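Local coordinates for protein putative LacI-family transcriptional regulator (Bacteroides fragilis, PDB 3GBV) that probably regulates transcription as a LacI-family regulator, its periplasmic-binding-protein-type domain probably sensing a small-molecule effector, at residues A[36-41]-A[257-262]; A[163-166]-A[171-174]; A[216-221]-A[226-231]. All blocks are in the same frame, centred on the assembly; numbering follows the deposited sequence.

Contact 1: A[36-41]-A[257-262]; sequences TTYSDF and QGFNSI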
ATOM      1  N   THR A  36      24.571  -5.716  -3.233  1.00 41.92           N
ATOM      2  CA  THR A  36      25.423  -4.654  -2.719  1.00 42.48           C
ATOM      3  C   THR A  36      25.331  -4.549  -1.199  1.00 42.11           C
ATOM      4  O   THR A  36      26.340  -4.392  -0.517  1.00 42.90           O
ATOM      5  CB  THR A  36      25.069  -3.288  -3.353  1.00 42.25           C
ATOM      6  OG1 THR A  36      23.845  -2.799  -2.797  1.00 44.95           O
ATOM      7  CG2 THR A  36      24.910  -3.432  -4.859  1.00 39.94           C
ATOM      8  N   THR A  37      24.123  -4.644  -0.663  1.00 42.88           N
ATOM      9  CA  THR A  37      23.942  -4.553   0.781  1.00 43.74           C
ATOM     10  C   THR A  37      24.789  -5.591   1.528  1.00 44.27           C
ATOM     11  O   THR A  37      25.360  -5.298   2.578  1.00 45.03           O
ATOM     12  CB  THR A  37      22.459  -4.750   1.170  1.00 43.44           C
ATOM     13  OG1 THR A  37      21.663  -3.727   0.560  1.00 43.77           O
ATOM     14  CG2 THR A  37      22.287  -4.679   2.681  1.00 42.16           C
ATOM     15  N   TYR A  38      24.875  -6.797   0.981  1.00 43.88           N
ATOM     16  CA  TYR A  38      25.642  -7.861   1.616  1.00 44.77           C
ATOM     17  C   TYR A  38      26.996  -8.113   0.963  1.00 45.06           C
ATOM     18  O   TYR A  38      27.557  -9.199   1.087  1.00 43.75           O
ATOM     19  CB  TYR A  38      24.820  -9.148   1.625  1.00 44.52           C
ATOM     20  CG  TYR A  38      23.528  -8.999   2.384  1.00 45.88           C
ATOM     21  CD1 TYR A  38      23.523  -8.911   3.775  1.00 46.19           C
ATOM     22  CD2 TYR A  38      22.309  -8.909   1.712  1.00 45.19           C
ATOM     23  CE1 TYR A  38      22.338  -8.737   4.476  1.00 47.33           C
ATOM     24  CE2 TYR A  38      21.122  -8.734   2.403  1.00 44.75           C
ATOM     25  CZ  TYR A  38      21.142  -8.651   3.783  1.00 45.70           C
ATOM     26  OH  TYR A  38      19.964  -8.485   4.475  1.00 47.72           O
ATOM     27  N   SER A  39      27.522  -7.105   0.274  1.00 46.33           N
ATOM     28  CA  SER A  39      28.820  -7.223  -0.385  1.00 48.25           C
ATOM     29  C   SER A  39      29.892  -7.686   0.610  1.00 48.83           C
ATOM     30  O   SER A  39      30.851  -8.368   0.236  1.00 48.86           O
ATOM     31  CB  SER A  39      29.218  -5.878  -0.998  1.00 46.93           C
ATOM     32  OG  SER A  39      29.113  -4.840  -0.040  1.00 47.27           O
ATOM     33  N   ASP A  40      29.715  -7.310   1.872  1.00 49.55           N
ATOM     34  CA  ASP A  40      30.631  -7.684   2.945  1.00 51.99           C
ATOM     35  C   ASP A  40      30.916  -9.178   2.956  1.00 52.43           C
ATOM     36  O   ASP A  40      32.055  -9.601   3.147  1.00 53.30           O
ATOM     37  CB  ASP A  40      30.034  -7.289   4.296  1.00 52.62           C
ATOM     38  CG  ASP A  40      30.705  -6.078   4.893  1.00 53.94           C
ATOM     39  OD1 ASP A  40      30.863  -5.067   4.172  1.00 52.19           O
ATOM     40  OD2 ASP A  40      31.069  -6.140   6.088  1.00 56.51           O
ATOM     41  N   PHE A  41      29.871  -9.973   2.753  1.00 52.80           N
ATOM     42  CA  PHE A  41      29.990 -11.424   2.749  1.00 52.54           C
ATOM     43  C   PHE A  41      30.328 -11.944   1.370  1.00 53.35           C
ATOM     44  O   PHE A  41      30.263 -13.145   1.112  1.00 54.93           O
ATOM     45  CB  PHE A  41      28.688 -12.027   3.251  1.00 51.86           C
ATOM     46  CG  PHE A  41      28.243 -11.442   4.549  1.00 52.71           C
ATOM     47  CD1 PHE A  41      29.011 -11.612   5.699  1.00 52.84           C
ATOM     48  CD2 PHE A  41      27.107 -10.647   4.613  1.00 53.12           C
ATOM     49  CE1 PHE A  41      28.655 -10.990   6.893  1.00 53.07           C
ATOM     50  CE2 PHE A  41      26.743 -10.020   5.802  1.00 53.78           C
ATOM     51  CZ  PHE A  41      27.523 -10.192   6.944  1.00 53.10           C
ATOM     52  N   GLN A 257      10.493  -8.490  -3.066  1.00 28.42           N
ATOM     53  CA  GLN A 257      10.498  -9.937  -3.233  1.00 27.47           C
ATOM     54  C   GLN A 257      11.881 -10.411  -3.668  1.00 27.24           C
ATOM     55  O   GLN A 257      12.357 -11.453  -3.221  1.00 25.73           O
ATOM     56  CB  GLN A 257       9.454 -10.372  -4.261  1.00 25.91           C
ATOM     57  CG  GLN A 257       8.029 -10.298  -3.748  1.00 27.47           C
ATOM     58  CD  GLN A 257       7.013 -10.802  -4.752  1.00 24.83           C
ATOM     59  OE1 GLN A 257       7.213 -11.827  -5.390  1.00 24.99           O
ATOM     60  NE2 GLN A 257       5.906 -10.089  -4.879  1.00 23.40           N
ATOM     61  N   GLY A 258      12.523  -9.648  -4.544  1.00 26.65           N
ATOM     62  CA  GLY A 258      13.845 -10.033  -5.007  1.00 28.49           C
ATOM     63  C   GLY A 258      14.863  -9.838  -3.897  1.00 28.42           C
ATOM     64  O   GLY A 258      15.709 -10.699  -3.636  1.00 26.01           O
ATOM     65  N   PHE A 259      14.771  -8.692  -3.237  1.00 27.78           N
ATOM     66  CA  PHE A 259      15.673  -8.379  -2.149  1.00 30.18           C
ATOM     67  C   PHE A 259      15.582  -9.478  -1.088  1.00 30.22           C
ATOM     68  O   PHE A 259      16.592 -10.062  -0.700  1.00 28.49           O
ATOM     69  CB  PHE A 259      15.303  -7.029  -1.537  1.00 31.68           C
ATOM     70  CG  PHE A 259      16.279  -6.550  -0.511  1.00 34.26           C
ATOM     71  CD1 PHE A 259      17.430  -5.870  -0.894  1.00 33.40           C
ATOM     72  CD2 PHE A 259      16.073  -6.820   0.839  1.00 32.94           C
ATOM     73  CE1 PHE A 259      18.369  -5.461   0.048  1.00 35.20           C
ATOM     74  CE2 PHE A 259      17.006  -6.415   1.791  1.00 35.43           C
ATOM     75  CZ  PHE A 259      18.160  -5.733   1.391  1.00 35.35           C
ATOM     76  N   ASN A 260      14.366  -9.765  -0.630  1.00 30.71           N
ATOM     77  CA  ASN A 260      14.149 -10.794   0.387  1.00 32.73           C
ATOM     78  C   ASN A 260      14.622 -12.191  -0.011  1.00 32.79           C
ATOM     79  O   ASN A 260      15.086 -12.952   0.837  1.00 32.34           O
ATOM     80  CB  ASN A 260      12.673 -10.849   0.768  1.00 34.16           C
ATOM     81  CG  ASN A 260      12.305  -9.795   1.779  1.00 36.34           C
ATOM     82  OD1 ASN A 260      12.915  -8.728   1.826  1.00 38.88           O
ATOM     83  ND2 ASN A 260      11.297 -10.079   2.592  1.00 36.00           N
ATOM     84  N   SER A 261      14.502 -12.539  -1.288  1.00 31.85           N
ATOM     85  CA  SER A 261      14.943 -13.857  -1.729  1.00 33.33           C
ATOM     86  C   SER A 261      16.412 -14.053  -1.400  1.00 32.81           C
ATOM     87  O   SER A 261      16.799 -15.068  -0.818  1.00 31.00           O
ATOM     88  CB  SER A 261      14.732 -14.036  -3.237  1.00 34.80           C
ATOM     89  OG  SER A 261      13.353 -14.174  -3.537  1.00 39.59           O
ATOM     90  N   ILE A 262      17.220 -13.062  -1.774  1.00 33.47           N
ATOM     91  CA  ILE A 262      18.663 -13.094  -1.547  1.00 34.20           C
ATOM     92  C   ILE A 262      18.983 -13.018  -0.061  1.00 34.49           C
ATOM     93  O   ILE A 262      19.865 -13.725   0.437  1.00 33.32           O
ATOM     94  CB  ILE A 262      19.362 -11.918  -2.250  1.00 34.19           C
ATOM     95  CG1 ILE A 262      19.006 -11.906  -3.739  1.00 33.17           C
ATOM     96  CG2 ILE A 262      20.870 -12.038  -2.067  1.00 35.76           C
ATOM     97  CD1 ILE A 262      19.499 -13.117  -4.504  1.00 33.44           C
TER

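Contact 2: A[163-166]-A[171-174]; sequences QYMQ and ACNI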
ATOM      1  N   GLN A 163     -14.769 -17.158  -6.661  1.00 28.60           N
ATOM      2  CA  GLN A 163     -15.417 -17.489  -5.400  1.00 29.38           C
ATOM      3  C   GLN A 163     -16.190 -16.278  -4.895  1.00 29.11           C
ATOM      4  O   GLN A 163     -17.353 -16.390  -4.501  1.00 28.30           O
ATOM      5  CB  GLN A 163     -14.398 -17.911  -4.343  1.00 30.38           C
ATOM      6  CG  GLN A 163     -15.044 -18.559  -3.124  1.00 34.03           C
ATOM      7  CD  GLN A 163     -14.043 -18.927  -2.043  1.00 37.92           C
ATOM      8  OE1 GLN A 163     -12.981 -19.505  -2.323  1.00 38.48           O
ATOM      9  NE2 GLN A 163     -14.379 -18.603  -0.794  1.00 37.44           N
ATOM     10  N   TYR A 164     -15.535 -15.119  -4.904  1.00 29.31           N
ATOM     11  CA  TYR A 164     -16.176 -13.891  -4.455  1.00 29.60           C
ATOM     12  C   TYR A 164     -17.410 -13.611  -5.312  1.00 29.08           C
ATOM     13  O   TYR A 164     -18.473 -13.256  -4.798  1.00 27.28           O
ATOM     14  CB  TYR A 164     -15.221 -12.698  -4.571  1.00 29.19           C
ATOM     15  CG  TYR A 164     -15.820 -11.406  -4.053  1.00 31.25           C
ATOM     16  CD1 TYR A 164     -15.546 -10.953  -2.755  1.00 31.51           C
ATOM     17  CD2 TYR A 164     -16.691 -10.651  -4.847  1.00 31.06           C
ATOM     18  CE1 TYR A 164     -16.125  -9.781  -2.263  1.00 31.23           C
ATOM     19  CE2 TYR A 164     -17.280  -9.487  -4.364  1.00 31.07           C
ATOM     20  CZ  TYR A 164     -16.988  -9.060  -3.071  1.00 33.17           C
ATOM     21  OH  TYR A 164     -17.564  -7.923  -2.578  1.00 34.24           O
HETATM   22  N   MSE A 165     -17.257 -13.756  -6.624  1.00 27.91           N
HETATM   23  CA  MSE A 165     -18.363 -13.513  -7.541  1.00 27.73           C
HETATM   24  C   MSE A 165     -19.522 -14.470  -7.253  1.00 29.98           C
HETATM   25  O   MSE A 165     -20.687 -14.104  -7.373  1.00 28.68           O
HETATM   26  CB  MSE A 165     -17.905 -13.693  -8.988  1.00 26.47           C
HETATM   27  CG  MSE A 165     -16.789 -12.767  -9.418  1.00 27.64           C
HETATM   28 SE   MSE A 165     -17.502 -10.924  -9.467  1.00 40.57          SE
HETATM   29  CE  MSE A 165     -18.662 -10.980 -11.079  1.00 22.57           C
ATOM     30  N   GLN A 166     -19.206 -15.705  -6.885  1.00 30.33           N
ATOM     31  CA  GLN A 166     -20.255 -16.672  -6.579  1.00 32.26           C
ATOM     32  C   GLN A 166     -20.969 -16.266  -5.288  1.00 32.92           C
ATOM     33  O   GLN A 166     -22.196 -16.301  -5.198  1.00 32.66           O
ATOM     34  CB  GLN A 166     -19.658 -18.072  -6.421  1.00 31.51           C
ATOM     35  CG  GLN A 166     -19.486 -18.850  -7.719  1.00 32.89           C
ATOM     36  CD  GLN A 166     -18.562 -20.049  -7.563  1.00 35.26           C
ATOM     37  OE1 GLN A 166     -18.494 -20.666  -6.497  1.00 36.24           O
ATOM     38  NE2 GLN A 166     -17.851 -20.393  -8.635  1.00 33.92           N
ATOM     39  N   ALA A 171     -25.306 -13.801 -10.134  1.00 37.79           N
ATOM     40  CA  ALA A 171     -26.042 -13.504 -11.352  1.00 40.17           C
ATOM     41  C   ALA A 171     -25.192 -12.844 -12.432  1.00 40.84           C
ATOM     42  O   ALA A 171     -25.559 -12.842 -13.605  1.00 40.52           O
ATOM     43  CB  ALA A 171     -27.234 -12.628 -11.027  1.00 40.10           C
ATOM     44  N   CYS A 172     -24.056 -12.279 -12.048  1.00 41.66           N
ATOM     45  CA  CYS A 172     -23.205 -11.620 -13.028  1.00 41.45           C
ATOM     46  C   CYS A 172     -22.517 -12.649 -13.911  1.00 41.54           C
ATOM     47  O   CYS A 172     -21.914 -13.599 -13.418  1.00 41.44           O
ATOM     48  CB  CYS A 172     -22.158 -10.753 -12.325  1.00 41.67           C
ATOM     49  SG  CYS A 172     -21.204  -9.706 -13.440  1.00 39.93           S
ATOM     50  N   ASN A 173     -22.619 -12.452 -15.219  1.00 41.15           N
ATOM     51  CA  ASN A 173     -22.013 -13.342 -16.196  1.00 41.06           C
ATOM     52  C   ASN A 173     -20.530 -13.008 -16.300  1.00 39.74           C
ATOM     53  O   ASN A 173     -20.159 -11.844 -16.411  1.00 40.38           O
ATOM     54  CB  ASN A 173     -22.675 -13.135 -17.555  1.00 43.28           C
ATOM     55  CG  ASN A 173     -22.207 -14.127 -18.588  1.00 45.59           C
ATOM     56  OD1 ASN A 173     -22.445 -13.953 -19.783  1.00 48.04           O
ATOM     57  ND2 ASN A 173     -21.549 -15.185 -18.135  1.00 47.39           N
ATOM     58  N   ILE A 174     -19.683 -14.030 -16.275  1.00 38.17           N
ATOM     59  CA  ILE A 174     -18.245 -13.827 -16.362  1.00 36.29           C
ATOM     60  C   ILE A 174     -17.710 -14.258 -17.724  1.00 35.78           C
ATOM     61  O   ILE A 174     -17.540 -15.441 -17.991  1.00 34.26           O
ATOM     62  CB  ILE A 174     -17.520 -14.605 -15.240  1.00 35.55           C
ATOM     63  CG1 ILE A 174     -18.020 -14.105 -13.881  1.00 35.33           C
ATOM     64  CG2 ILE A 174     -16.003 -14.447 -15.372  1.00 33.05           C
ATOM     65  CD1 ILE A 174     -17.437 -14.841 -12.694  1.00 32.86           C
TER

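Contact 3: A[216-221]-A[226-231]; sequences EYLQQR and FSLIGY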
ATOM      1  N   GLU A 216      -4.007   0.371 -23.513  1.00 29.94           N
ATOM      2  CA  GLU A 216      -3.540   1.123 -24.668  1.00 31.53           C
ATOM      3  C   GLU A 216      -4.463   0.883 -25.850  1.00 31.94           C
ATOM      4  O   GLU A 216      -4.584   1.736 -26.729  1.00 33.18           O
ATOM      5  CB  GLU A 216      -2.103   0.729 -25.010  1.00 30.41           C
ATOM      6  CG  GLU A 216      -1.117   1.068 -23.902  1.00 31.64           C
ATOM      7  CD  GLU A 216       0.292   0.607 -24.203  1.00 33.00           C
ATOM      8  OE1 GLU A 216       1.191   0.876 -23.376  1.00 32.12           O
ATOM      9  OE2 GLU A 216       0.502  -0.024 -25.262  1.00 32.35           O
ATOM     10  N   TYR A 217      -5.119  -0.272 -25.875  1.00 31.06           N
ATOM     11  CA  TYR A 217      -6.058  -0.560 -26.952  1.00 32.58           C
ATOM     12  C   TYR A 217      -7.215   0.433 -26.851  1.00 33.77           C
ATOM     13  O   TYR A 217      -7.623   1.029 -27.849  1.00 32.01           O
ATOM     14  CB  TYR A 217      -6.611  -1.980 -26.840  1.00 31.55           C
ATOM     15  CG  TYR A 217      -7.818  -2.216 -27.721  1.00 34.40           C
ATOM     16  CD1 TYR A 217      -7.677  -2.450 -29.094  1.00 37.33           C
ATOM     17  CD2 TYR A 217      -9.105  -2.177 -27.189  1.00 34.70           C
ATOM     18  CE1 TYR A 217      -8.794  -2.638 -29.915  1.00 36.95           C
ATOM     19  CE2 TYR A 217     -10.224  -2.361 -27.998  1.00 36.90           C
ATOM     20  CZ  TYR A 217     -10.060  -2.591 -29.358  1.00 36.92           C
ATOM     21  OH  TYR A 217     -11.162  -2.765 -30.159  1.00 36.90           O
ATOM     22  N   LEU A 218      -7.732   0.598 -25.633  1.00 33.86           N
ATOM     23  CA  LEU A 218      -8.841   1.509 -25.366  1.00 35.13           C
ATOM     24  C   LEU A 218      -8.451   2.965 -25.621  1.00 36.69           C
ATOM     25  O   LEU A 218      -9.284   3.777 -26.025  1.00 35.89           O
ATOM     26  CB  LEU A 218      -9.313   1.363 -23.911  1.00 32.83           C
ATOM     27  CG  LEU A 218      -9.967   0.046 -23.473  1.00 32.14           C
ATOM     28  CD1 LEU A 218     -10.204   0.071 -21.964  1.00 31.94           C
ATOM     29  CD2 LEU A 218     -11.275  -0.162 -24.216  1.00 29.86           C
ATOM     30  N   GLN A 219      -7.182   3.281 -25.387  1.00 37.80           N
ATOM     31  CA  GLN A 219      -6.674   4.630 -25.573  1.00 39.96           C
ATOM     32  C   GLN A 219      -6.609   4.970 -27.051  1.00 41.16           C
ATOM     33  O   GLN A 219      -7.054   6.036 -27.471  1.00 40.81           O
ATOM     34  CB  GLN A 219      -5.276   4.750 -24.967  1.00 41.27           C
ATOM     35  CG  GLN A 219      -4.722   6.165 -24.912  1.00 45.52           C
ATOM     36  CD  GLN A 219      -5.381   7.019 -23.837  1.00 48.89           C
ATOM     37  OE1 GLN A 219      -5.027   8.185 -23.655  1.00 51.65           O
ATOM     38  NE2 GLN A 219      -6.342   6.442 -23.119  1.00 49.82           N
ATOM     39  N   GLN A 220      -6.059   4.049 -27.836  1.00 42.53           N
ATOM     40  CA  GLN A 220      -5.913   4.255 -29.271  1.00 44.29           C
ATOM     41  C   GLN A 220      -7.263   4.221 -29.987  1.00 43.66           C
ATOM     42  O   GLN A 220      -7.384   4.666 -31.123  1.00 43.82           O
ATOM     43  CB  GLN A 220      -4.985   3.193 -29.864  1.00 46.61           C
ATOM     44  CG  GLN A 220      -4.169   3.698 -31.047  1.00 51.94           C
ATOM     45  CD  GLN A 220      -3.984   2.656 -32.139  1.00 54.89           C
ATOM     46  OE1 GLN A 220      -3.348   1.617 -31.931  1.00 56.52           O
ATOM     47  NE2 GLN A 220      -4.547   2.931 -33.314  1.00 55.08           N
ATOM     48  N   ARG A 221      -8.276   3.680 -29.327  1.00 43.44           N
ATOM     49  CA  ARG A 221      -9.604   3.617 -29.919  1.00 43.53           C
ATOM     50  C   ARG A 221     -10.483   4.640 -29.221  1.00 42.37           C
ATOM     51  O   ARG A 221     -11.696   4.661 -29.404  1.00 42.33           O
ATOM     52  CB  ARG A 221     -10.208   2.220 -29.749  1.00 45.33           C
ATOM     53  CG  ARG A 221      -9.506   1.121 -30.529  1.00 50.80           C
ATOM     54  CD  ARG A 221     -10.077   0.953 -31.926  1.00 53.32           C
ATOM     55  NE  ARG A 221      -9.440  -0.155 -32.640  1.00 57.34           N
ATOM     56  CZ  ARG A 221      -9.840  -0.613 -33.825  1.00 59.45           C
ATOM     57  NH1 ARG A 221     -10.884  -0.061 -34.436  1.00 60.44           N
ATOM     58  NH2 ARG A 221      -9.194  -1.617 -34.406  1.00 58.22           N
ATOM     59  N   PHE A 226     -15.302   1.966 -20.755  1.00 42.31           N
ATOM     60  CA  PHE A 226     -14.815   0.690 -20.244  1.00 41.35           C
ATOM     61  C   PHE A 226     -13.608   0.953 -19.343  1.00 41.92           C
ATOM     62  O   PHE A 226     -12.722   1.734 -19.702  1.00 41.42           O
ATOM     63  CB  PHE A 226     -14.386  -0.208 -21.405  1.00 39.79           C
ATOM     64  CG  PHE A 226     -14.224  -1.655 -21.033  1.00 37.82           C
ATOM     65  CD1 PHE A 226     -15.291  -2.536 -21.147  1.00 36.24           C
ATOM     66  CD2 PHE A 226     -13.003  -2.141 -20.570  1.00 38.28           C
ATOM     67  CE1 PHE A 226     -15.147  -3.886 -20.805  1.00 36.90           C
ATOM     68  CE2 PHE A 226     -12.849  -3.496 -20.224  1.00 35.72           C
ATOM     69  CZ  PHE A 226     -13.922  -4.362 -20.344  1.00 35.86           C
ATOM     70  N   SER A 227     -13.576   0.300 -18.182  1.00 40.17           N
ATOM     71  CA  SER A 227     -12.472   0.459 -17.238  1.00 38.32           C
ATOM     72  C   SER A 227     -11.880  -0.888 -16.799  1.00 36.64           C
ATOM     73  O   SER A 227     -12.610  -1.857 -16.559  1.00 33.02           O
ATOM     74  CB  SER A 227     -12.941   1.235 -16.008  1.00 38.68           C
ATOM     75  OG  SER A 227     -13.951   0.525 -15.317  1.00 38.39           O
ATOM     76  N   LEU A 228     -10.553  -0.937 -16.703  1.00 34.28           N
ATOM     77  CA  LEU A 228      -9.855  -2.147 -16.297  1.00 32.61           C
ATOM     78  C   LEU A 228      -9.327  -2.098 -14.873  1.00 30.77           C
ATOM     79  O   LEU A 228      -9.175  -1.036 -14.268  1.00 29.05           O
ATOM     80  CB  LEU A 228      -8.621  -2.414 -17.172  1.00 35.03           C
ATOM     81  CG  LEU A 228      -8.537  -2.786 -18.655  1.00 37.75           C
ATOM     82  CD1 LEU A 228      -9.724  -3.646 -19.047  1.00 38.05           C
ATOM     83  CD2 LEU A 228      -8.465  -1.534 -19.482  1.00 38.65           C
ATOM     84  N   ILE A 229      -9.034  -3.289 -14.364  1.00 29.82           N
ATOM     85  CA  ILE A 229      -8.400  -3.468 -13.075  1.00 27.13           C
ATOM     86  C   ILE A 229      -7.226  -4.344 -13.493  1.00 27.02           C
ATOM     87  O   ILE A 229      -7.402  -5.355 -14.167  1.00 25.90           O
ATOM     88  CB  ILE A 229      -9.281  -4.211 -12.061  1.00 27.39           C
ATOM     89  CG1 ILE A 229     -10.303  -3.241 -11.472  1.00 26.20           C
ATOM     90  CG2 ILE A 229      -8.405  -4.806 -10.933  1.00 25.06           C
ATOM     91  CD1 ILE A 229     -11.026  -3.789 -10.260  1.00 28.69           C
ATOM     92  N   GLY A 230      -6.022  -3.931 -13.134  1.00 27.17           N
ATOM     93  CA  GLY A 230      -4.862  -4.703 -13.520  1.00 27.58           C
ATOM     94  C   GLY A 230      -3.895  -4.928 -12.388  1.00 26.76           C
ATOM     95  O   GLY A 230      -4.144  -4.532 -11.251  1.00 25.13           O
ATOM     96  N   TYR A 231      -2.780  -5.572 -12.715  1.00 27.21           N
ATOM     97  CA  TYR A 231      -1.752  -5.868 -11.739  1.00 24.62           C
ATOM     98  C   TYR A 231      -0.392  -5.262 -12.071  1.00 25.65           C
ATOM     99  O   TYR A 231      -0.020  -5.115 -13.240  1.00 24.42           O
ATOM    100  CB  TYR A 231      -1.595  -7.384 -11.600  1.00 24.19           C
ATOM    101  CG  TYR A 231      -2.583  -8.034 -10.660  1.00 23.16           C
ATOM    102  CD1 TYR A 231      -2.195  -8.450  -9.384  1.00 22.51           C
ATOM    103  CD2 TYR A 231      -3.894  -8.262 -11.051  1.00 19.02           C
ATOM    104  CE1 TYR A 231      -3.101  -9.087  -8.531  1.00 18.78           C
ATOM    105  CE2 TYR A 231      -4.796  -8.892 -10.214  1.00 20.21           C
ATOM    106  CZ  TYR A 231      -4.401  -9.308  -8.957  1.00 20.89           C
ATOM    107  OH  TYR A 231      -5.319  -9.972  -8.156  1.00 21.80           O
TER

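Contact 1: A[36-41]-A[257-262]
F259, on helix 254-270, reaches out to T37 and Y38 at the C-terminal end of helix 23-37. Its CB and CG make no contact with residues 36-41; the side chain also touches A34 of helix 23-37. With CG anti to the backbone N (chi1 -173°), the ring is carried outward to the neighbouring helix. On the outer rim CE1 lies 3.8 Å from T37 OG1, which sits in the ring plane, at its edge. CZ, the end of the ring, lies 4.1 Å from T37 OG1 and 4.3 Å from Y38 CE2, the latter a loose contact between two rings. The far edge of F259 meets its own neighbour, with CD2 3.8 Å from N260 OD1. The polar partner of T37 OG1 is E33 O, to which it hydrogen-bonds one turn back, while T37 CG2 covers one face of the Y38 ring, 4.1 Å above its centre. Y38 leaves helical backbone angles here, and its side chain also touches K263. No hydrogen bond joins the segments, and the contact lies at the surface. The two helices pack side by side on the parallel sheet, as in the alpha/beta subdomain of periplasmic-binding-protein-like, LacI-type domains.

Contact 2: A[163-166]-A[171-174]
M165, a selenomethionine on helix 152-168, meets both C172 and I174 with different parts of one side chain. Its terminal methyl CE leads toward the cysteine, 3.7 Å from C172 SG and equally near C172 CB, whereas the SE atom stays 5.6 Å from C172 SG. Nearer the backbone, M165 CB lies 3.9 Å from I174 CD1, and CG is just as close to that methyl. The two chains cross obliquely, so the isoleucine tip rests against the root of M165 while the methyl end goes to the cysteine.

Torsions account for this division. The M165 chain is bent about both CB-CG (chi2 -68°) and CG-SE (chi3 -72°), which folds it into a compact shape and swings CE toward C172. I174 is instead extended at chi2 (177°), carrying CD1 out to the helix. C172 and I174 both project toward the helix, and N173 between them points away, as expected where the chain enters strand 173-180. The contact contains no hydrogen bond; M165 and C172 are buried, and their packing is purely apolar.

In the next shell, I138 of strand 137-144 touches M165, C172 and I174 alike, and I140 adds to the support of I174. The backbone of N173 hydrogen-bonds to R136 and I138, fixing this end of the strand alongside its parallel neighbour. On the helix side M165 also touches M129 of helix 117-131, against which Y164 packs as well. Helix and strand are thus held on I138 in common, the hydrophobic seam of a beta-alpha-beta unit in which helix 152-168 leads from strand 137-144 to the parallel strand 173-180, outermost of its sheet within the chain.

Contact 3: A[216-221]-A[226-231]
The last turns of helix 212-220 lie beside the start of strand 227-231, where L218 faces F226 with their CA atoms 7.9 Å apart. L218 is the one residue of 216-221 that touches 226-231, and both its methyls are used. CD1 approaches the F226 ring at CD2, 3.8 Å away, and is as near to the carbonyl oxygen of F226; CD2 lies 4.2 Å from F226 CB. The leucine and phenylalanine side chains cross at about a right angle.

L228, two residues on, points to the same helix and meets L218 tip to tip. L218 CD1 and L228 CD2 are modelled 3.4 Å apart, tighter than usual for two methyls, but the value is doubtful, since the unstaggered chi2 of L228 (-34°) leaves its methyl positions uncertain. This is the return leg of a beta-alpha-beta unit, in which strand 203-206, helix 212-220 and strand 227-231 follow one another and the two strands run parallel in the second sheet of the domain.

The F226 ring also meets F195 edge-to-face. Backbone hydrogen bonds of S227 with K202 and G204, and of L228 with T245 and S247, hold the strand between its neighbours. Farther along the helix end, R221 forms a salt bridge with D192, whose carboxylate also takes a hydrogen bond from Y217 OH.

In the fold
From the N terminus the chain first builds most of the parallel sheet that includes strand 9-16, with helix 23-37 supplying the first half of contact 1. After strand 111-114 it passes to the second sheet. There contact 2 closes a short loop between helix 152-168 and strand 173-180, and contact 3 does the same later between helix 212-220 and strand 227-231. These two are in series, with centres about 22 Å apart, and serve the same sheet. Helix 254-270 then returns to the first subdomain and closes contact 1, whose long loop encloses both others. Contact 1 thus joins chain-distant helices of one subdomain; contacts 2 and 3 are local to the other.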